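Local atomic coordinates of putative uncharacterized protein (Ustilago maydis, PDB entry 4GNX), a protein that probably serves as the large, DNA-binding subunit of replication protein A, holding single-stranded DNA through several OB-fold domains. Residues Asn44-Asp48 with Ser49-Lys53; Ser389-Leu392 with His393-Ala396. All blocks are in the same frame, centred on the assembly; numbering follows the deposited sequence.

Contact 1 of 2, residues Asn44-Asp48 with Ser49-Lys53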
# COMPACT_ATOMS: atom_id res chain seq x y z
N ASN C 44 -3.54 -6.87 -25.20
CA ASN C 44 -4.65 -6.02 -24.81
C ASN C 44 -5.35 -5.54 -26.06
O ASN C 44 -4.71 -5.30 -27.09
CB ASN C 44 -4.19 -4.86 -23.91
CG ASN C 44 -3.98 -5.28 -22.46
OD1 ASN C 44 -4.05 -6.46 -22.11
ND2 ASN C 44 -3.71 -4.30 -21.59
N LEU C 45 -6.67 -5.41 -25.97
CA LEU C 45 -7.51 -5.09 -27.13
C LEU C 45 -8.46 -3.94 -26.86
O LEU C 45 -8.99 -3.81 -25.75
CB LEU C 45 -8.33 -6.32 -27.54
CG LEU C 45 -7.54 -7.57 -27.87
CD1 LEU C 45 -8.48 -8.75 -27.87
CD2 LEU C 45 -6.89 -7.41 -29.22
N LEU C 46 -8.69 -3.12 -27.88
CA LEU C 46 -9.46 -1.90 -27.76
C LEU C 46 -10.46 -1.71 -28.90
O LEU C 46 -10.14 -1.97 -30.07
CB LEU C 46 -8.51 -0.70 -27.75
CG LEU C 46 -9.14 0.68 -27.97
CD1 LEU C 46 -9.73 1.21 -26.66
CD2 LEU C 46 -8.12 1.64 -28.57
N ASP C 47 -11.66 -1.25 -28.56
CA ASP C 47 -12.59 -0.72 -29.55
C ASP C 47 -13.42 0.44 -28.98
O ASP C 47 -13.15 0.92 -27.87
CB ASP C 47 -13.47 -1.84 -30.18
CG ASP C 47 -14.50 -2.43 -29.21
OD1 ASP C 47 -14.78 -1.86 -28.14
OD2 ASP C 47 -15.05 -3.50 -29.54
N ASP C 48 -14.41 0.89 -29.76
CA ASP C 48 -15.37 1.93 -29.36
C ASP C 48 -15.97 1.69 -27.99
O ASP C 48 -16.17 2.63 -27.23
CB ASP C 48 -16.53 2.01 -30.35
CG ASP C 48 -16.16 1.50 -31.74
OD1 ASP C 48 -15.30 0.59 -31.85
OD2 ASP C 48 -16.74 2.01 -32.72
N SER C 49 -16.26 0.43 -27.68
CA SER C 49 -16.96 0.11 -26.45
C SER C 49 -16.03 -0.02 -25.26
O SER C 49 -16.45 0.22 -24.12
CB SER C 49 -17.83 -1.15 -26.61
OG SER C 49 -17.05 -2.27 -26.96
N GLY C 50 -14.77 -0.38 -25.50
CA GLY C 50 -13.83 -0.52 -24.40
C GLY C 50 -12.68 -1.45 -24.65
O GLY C 50 -12.33 -1.75 -25.80
N GLU C 51 -12.07 -1.91 -23.56
CA GLU C 51 -10.86 -2.70 -23.62
C GLU C 51 -11.05 -4.10 -23.05
O GLU C 51 -11.90 -4.32 -22.19
CB GLU C 51 -9.72 -1.98 -22.90
CG GLU C 51 -9.27 -0.69 -23.59
CD GLU C 51 -8.27 0.13 -22.77
OE1 GLU C 51 -8.72 0.92 -21.91
OE2 GLU C 51 -7.04 -0.01 -23.01
N ILE C 52 -10.26 -5.06 -23.54
CA ILE C 52 -10.24 -6.38 -22.93
C ILE C 52 -8.89 -7.03 -23.13
O ILE C 52 -8.22 -6.80 -24.14
CB ILE C 52 -11.39 -7.29 -23.46
CG1 ILE C 52 -11.45 -8.59 -22.65
CG2 ILE C 52 -11.22 -7.60 -24.94
CD1 ILE C 52 -12.84 -9.14 -22.42
N LYS C 53 -8.52 -7.85 -22.14
CA LYS C 53 -7.33 -8.69 -22.21
C LYS C 53 -7.63 -10.05 -22.82
O LYS C 53 -8.62 -10.71 -22.47
CB LYS C 53 -6.77 -8.90 -20.82
CG LYS C 53 -5.42 -9.56 -20.82
CD LYS C 53 -4.91 -9.78 -19.42
CE LYS C 53 -3.61 -10.57 -19.47
NZ LYS C 53 -2.86 -10.51 -18.19
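D47 folds its carboxylate back over the hairpin turn, so that one oxygen, OD1, gathers three donors from S49 and G50. The torsion that does this is chi1 of 70°, which sets CG between the backbone N and the carbonyl carbon. S49 OG gives its bond to D47 OD1 at 2.6 Å, arriving on the syn side and somewhat out of the carboxylate plane. The amide S49 N reaches D47 OD1 at 2.8 Å from well above that plane, closing an Asx turn, while G50 N meets the same oxygen at 3.0 Å, nearly head-on to the C-O bond. D47 N in turn bonds to G50 O at 2.9 Å. G50 has phi 155° and psi -160°, a backbone region open chiefly to glycine.

This is the tip of the antiparallel beta hairpin of strands 39-46 and 51-57 in the first OB-fold domain. L45 and I52 form a hydrogen-bonded pair, with both backbone bonds (L45 N to I52 O and I52 N to L45 O) at 2.8 Å. On the face these two share, L45 CB meets I52 CG2 at 4.1 Å, the side chains slanting across each other. L45 also packs on A20 and V22, and I52 on I97. On the other face L46 CD1 lies on the E51 CG methylene at 3.6 Å. N44 OD1 lies 3.6 Å from K53 CG on that face too. The lysine runs out extended to bond F88 O and packs against a thymine base.

D47 OD2 bonds I6 N and S49 OG bonds E7 N, so the N-terminal segment is stitched to this turn too. D47 is probably held as the anion, its charge stabilised by the two amide N-H groups and the serine hydroxyl at OD1.

Contact 2 of 2, residues Ser389-Leu392 with His393-Ala396; sequences SAAL and HRAA
R394 doubles back along its own helix and lays its guanidinium over the preceding turn, near A390 and A391. A390 O lies over the centre of one face of the group, 3.9 Å above the R394 guanidinium plane. At the ends of the guanidinium, R394 NH2 stands 3.6 Å from A390 CB and R394 NH1 3.5 Å from A391 CA, the latter approaching obliquely. The chain starts out with CG anti to the backbone N (chi1 -165°), stays extended through chi2, then bends at chi3 (-61°), and this bend returns the group toward the earlier turn.

A390 O is also the acceptor for R394 N at 2.7 Å, so the same carbonyl takes a backbone bond and sits beneath the cation. One residue earlier, H393 N bonds S389 O at 2.7 Å with an N-H...O angle of 160°. Farther on the bonding slackens: L392 O receives only weak bonds, from A395 N at 3.1 Å and A396 N at 3.4 Å, as the helix gives way to the following loop.

The next shell sets how the end of helix 385-395 lies in the C-terminal OB domain, of the replication factor-A type. L392 packs on Q303 and L306, and A395 on I301, which seats this side of the helix against strand 290-310. The H393 imidazole is thrown outward to stack with the ring of H110 of a neighbouring subunit. Its NE2 makes a weak hydrogen bond with G109 O of that same chain, and the side chain also packs on a DNA phosphate.

With A390 O already taken by R394 N, any attraction between the guanidinium and that carbonyl dipole is probably weak. The apolar side faces the strand, while H393 places the helix end against another subunit and beside a DNA phosphate.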
# COMPACT_ATOMS: atom_id res chain seq x y z
N SER C 389 8.72 4.81 32.10
CA SER C 389 8.31 3.64 31.33
C SER C 389 6.93 3.83 30.66
O SER C 389 6.66 3.25 29.62
CB SER C 389 8.40 2.35 32.15
OG SER C 389 7.32 2.28 33.07
N ALA C 390 6.08 4.65 31.26
CA ALA C 390 4.83 5.09 30.63
C ALA C 390 5.10 5.77 29.29
O ALA C 390 4.46 5.46 28.30
CB ALA C 390 4.03 6.02 31.53
N ALA C 391 6.07 6.69 29.26
CA ALA C 391 6.46 7.37 28.02
C ALA C 391 6.85 6.38 26.92
O ALA C 391 6.48 6.57 25.76
CB ALA C 391 7.59 8.34 28.29
N LEU C 392 7.59 5.34 27.28
CA LEU C 392 8.05 4.32 26.35
C LEU C 392 6.93 3.37 25.99
O LEU C 392 6.80 2.98 24.83
CB LEU C 392 9.18 3.51 26.96
CG LEU C 392 10.44 4.28 27.31
CD1 LEU C 392 11.45 3.34 27.95
CD2 LEU C 392 11.01 4.91 26.05
N HIS C 393 6.15 2.98 27.00
CA HIS C 393 5.00 2.12 26.83
C HIS C 393 3.99 2.80 25.94
O HIS C 393 3.33 2.14 25.14
CB HIS C 393 4.40 1.72 28.19
CG HIS C 393 3.15 0.87 28.08
ND1 HIS C 393 1.91 1.40 28.13
CD2 HIS C 393 2.99 -0.51 27.91
CE1 HIS C 393 0.99 0.40 27.99
NE2 HIS C 393 1.65 -0.76 27.86
N ARG C 394 3.91 4.13 26.03
CA ARG C 394 2.99 4.95 25.24
C ARG C 394 3.48 5.11 23.82
O ARG C 394 2.70 5.40 22.92
CB ARG C 394 2.86 6.34 25.87
CG ARG C 394 1.69 7.21 25.41
CD ARG C 394 1.67 8.55 26.14
NE ARG C 394 1.51 8.41 27.59
CZ ARG C 394 2.41 8.80 28.51
NH1 ARG C 394 3.55 9.37 28.14
NH2 ARG C 394 2.16 8.61 29.80
N ALA C 395 4.78 4.93 23.62
CA ALA C 395 5.40 5.14 22.32
C ALA C 395 5.17 3.95 21.40
O ALA C 395 5.22 4.06 20.17
CB ALA C 395 6.87 5.38 22.49
N ALA C 396 4.94 2.79 22.00
CA ALA C 396 4.67 1.60 21.22
C ALA C 396 3.19 1.64 20.81
O ALA C 396 2.47 2.59 21.18
CB ALA C 396 4.99 0.36 22.02

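In the fold
Contacts 1 and 2 belong to two different OB domains of one chain, on opposite sides of its centre, with their own centres 55 Å apart and their nearest atoms about 41 Å apart. The bound single-stranded DNA is what they have in common: the nearest atom of each lies about 4 Å from nucleic acid. Contact 1 meets a base in the first domain, and contact 2 meets a phosphate in the C-terminal one. The C-terminal domain also holds the zinc ion of C311, C316, C330 and C333. Contact 2 adds a neighbouring subunit, whereas no other protein chain of the assembly touches residues 44-53.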